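Long-range contact in putative cytochrome P450 hydroxylase (Chondromyces apiculatus DSM 436, PDB 6GMF), which probably acts as a heme-dependent monooxygenase that hydroxylates terpenes, using molecular oxygen activated at a thiolate-ligated iron: residues P108-I113 and A353-E358. Residues are numbered along the deposited sequence; the frame is centred on the assembly and turned at random.
Sequences PRIRDI and AKVMLE
Over one face of the Arg111 guanidinium lies the side chain of Val355, with CG2 of Val355 3.6 Å from NH2 of Arg111; at the edge, close to the plane, sits Glu358. Both terminal nitrogens of Arg111 point end-on at a single oxygen, with NH1 2.9 Å and NH2 2.8 Å from OE1 of Glu358. That acceptor deviates by merely 2° from the guanidinium plane, yet the carboxylate is turned 42° against it: NH2 takes the syn lone pair, whereas NH1 arrives from above the carboxylate plane. Neither bond is straight, as expected when one oxygen serves two donors. With CG anti to the backbone N, the Arg111 chain runs out extended as far as CD, then bends at chi3 (-60°), which brings the guanidinium across Val355. In this cytochrome P450 fold, the pair ties helix 107-119 to helix 346-363, which follows the heme-ligating Cys343; the segment axes approach to 9.0 Å. Val355 points into the interface from helix 346-363, its CG1 3.5 Å from CA of Arg111 and its CB 3.8 Å from CG2 of Ile110. Ile110 also packs on Met137 and Val141 of helix 136-145. A leucine in place of Arg111 would probably leave Glu358 without its charged mate across this interface. NZ of Lys354 lies 4.1 Å from NH2 of Arg111, but Glu107 forms salt bridges with both groups, probably offsetting their like charges.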
loop_
_atom_site.group_PDB
_atom_site.type_symbol
_atom_site.label_atom_id
_atom_site.label_comp_id
_atom_site.label_asym_id
_atom_site.label_seq_id
_atom_site.Cartn_x
_atom_site.Cartn_y
_atom_site.Cartn_z
ATOM N N PRO A 108 2.769 -13.097 -16.570
ATOM C CA PRO A 108 3.349 -14.443 -16.615
ATOM C C PRO A 108 4.436 -14.692 -15.558
ATOM O O PRO A 108 4.436 -15.764 -14.915
ATOM C CB PRO A 108 3.873 -14.562 -18.061
ATOM C CG PRO A 108 2.893 -13.649 -18.821
ATOM C CD PRO A 108 2.703 -12.458 -17.895
ATOM N N ARG A 109 5.316 -13.723 -15.372
ATOM C CA ARG A 109 6.400 -13.856 -14.375
ATOM C C ARG A 109 5.807 -13.847 -12.963
ATOM O O ARG A 109 6.304 -14.523 -12.123
ATOM C CB ARG A 109 7.390 -12.708 -14.532
ATOM C CG ARG A 109 8.529 -12.754 -13.529
ATOM C CD ARG A 109 9.251 -14.079 -13.482
ATOM N NE ARG A 109 10.206 -14.054 -12.388
ATOM C CZ ARG A 109 10.548 -15.094 -11.660
ATOM N NH1 ARG A 109 10.051 -16.286 -11.926
ATOM N NH2 ARG A 109 11.377 -14.942 -10.655
ATOM N N ILE A 110 4.810 -13.020 -12.735
ATOM C CA ILE A 110 4.152 -12.962 -11.414
ATOM C C ILE A 110 3.514 -14.325 -11.102
ATOM O O ILE A 110 3.579 -14.784 -9.967
ATOM C CB ILE A 110 3.170 -11.777 -11.346
ATOM C CG1 ILE A 110 3.926 -10.443 -11.333
ATOM C CG2 ILE A 110 2.246 -11.912 -10.139
ATOM C CD1 ILE A 110 3.082 -9.219 -11.543
ATOM N N ARG A 111 2.887 -14.981 -12.098
ATOM C CA ARG A 111 2.273 -16.289 -11.900
ATOM C C ARG A 111 3.370 -17.302 -11.527
ATOM O O ARG A 111 3.203 -18.115 -10.654
ATOM C CB ARG A 111 1.483 -16.654 -13.169
ATOM C CG ARG A 111 0.527 -17.822 -13.019
ATOM C CD ARG A 111 -0.487 -17.892 -14.150
ATOM N NE ARG A 111 -1.318 -16.696 -14.250
ATOM C CZ ARG A 111 -2.371 -16.422 -13.474
ATOM N NH1 ARG A 111 -2.738 -17.264 -12.525
ATOM N NH2 ARG A 111 -3.045 -15.303 -13.650
ATOM N N ASP A 112 4.511 -17.191 -12.180
ATOM C CA ASP A 112 5.624 -18.120 -11.901
ATOM C C ASP A 112 6.105 -17.906 -10.469
ATOM O O ASP A 112 6.404 -18.846 -9.822
ATOM C CB ASP A 112 6.750 -17.952 -12.921
ATOM C CG ASP A 112 6.503 -18.681 -14.225
ATOM O OD1 ASP A 112 5.590 -19.478 -14.280
ATOM O OD2 ASP A 112 7.236 -18.423 -15.155
ATOM N N ILE A 113 6.205 -16.661 -10.054
ATOM C CA ILE A 113 6.657 -16.360 -8.675
ATOM C C ILE A 113 5.621 -16.931 -7.710
ATOM O O ILE A 113 5.993 -17.533 -6.765
ATOM C CB ILE A 113 6.844 -14.847 -8.520
ATOM C CG1 ILE A 113 8.016 -14.369 -9.366
ATOM C CG2 ILE A 113 7.034 -14.465 -7.071
ATOM C CD1 ILE A 113 8.133 -12.883 -9.451
ATOM N N ALA A 353 -2.108 -9.296 -6.319
ATOM C CA ALA A 353 -3.062 -9.885 -5.408
ATOM C C ALA A 353 -3.911 -10.922 -6.164
ATOM O O ALA A 353 -4.171 -12.031 -5.631
ATOM C CB ALA A 353 -3.917 -8.822 -4.744
ATOM N N LYS A 354 -4.399 -10.533 -7.342
ATOM C CA LYS A 354 -5.219 -11.513 -8.140
ATOM C C LYS A 354 -4.408 -12.786 -8.368
ATOM O O LYS A 354 -4.893 -13.921 -8.115
ATOM C CB LYS A 354 -5.625 -10.909 -9.467
ATOM C CG LYS A 354 -6.411 -11.851 -10.384
ATOM C CD LYS A 354 -6.419 -11.409 -11.814
ATOM C CE LYS A 354 -5.164 -11.872 -12.519
ATOM N NZ LYS A 354 -5.302 -11.898 -13.998
ATOM N N VAL A 355 -3.184 -12.608 -8.863
ATOM C CA VAL A 355 -2.428 -13.800 -9.243
ATOM C C VAL A 355 -2.107 -14.637 -8.003
ATOM O O VAL A 355 -2.315 -15.828 -7.988
ATOM C CB VAL A 355 -1.185 -13.468 -10.074
ATOM C CG1 VAL A 355 -0.296 -14.707 -10.218
ATOM C CG2 VAL A 355 -1.545 -12.908 -11.439
ATOM N N MET A 356 -1.653 -14.006 -6.900
ATOM C CA MET A 356 -1.257 -14.772 -5.744
ATOM C C MET A 356 -2.475 -15.501 -5.169
ATOM O O MET A 356 -2.386 -16.668 -4.788
ATOM C CB MET A 356 -0.636 -13.888 -4.656
ATOM C CG MET A 356 0.075 -14.626 -3.577
ATOM S SD MET A 356 1.532 -15.497 -4.184
ATOM C CE MET A 356 0.990 -17.198 -4.087
ATOM N N LEU A 357 -3.622 -14.825 -5.105
ATOM C CA LEU A 357 -4.802 -15.468 -4.542
ATOM C C LEU A 357 -5.294 -16.570 -5.506
ATOM O O LEU A 357 -5.718 -17.639 -5.041
ATOM C CB LEU A 357 -5.879 -14.422 -4.268
ATOM C CG LEU A 357 -5.585 -13.509 -3.077
ATOM C CD1 LEU A 357 -6.595 -12.410 -3.054
ATOM C CD2 LEU A 357 -5.580 -14.269 -1.749
ATOM N N GLU A 358 -5.200 -16.357 -6.820
ATOM C CA GLU A 358 -5.597 -17.416 -7.799
ATOM C C GLU A 358 -4.773 -18.688 -7.551
ATOM O O GLU A 358 -5.300 -19.811 -7.537
ATOM C CB GLU A 358 -5.381 -16.996 -9.251
ATOM C CG GLU A 358 -6.491 -16.180 -9.850
ATOM C CD GLU A 358 -6.133 -15.607 -11.217
ATOM O OE1 GLU A 358 -4.913 -15.565 -11.575
ATOM O OE2 GLU A 358 -7.046 -15.184 -11.933
#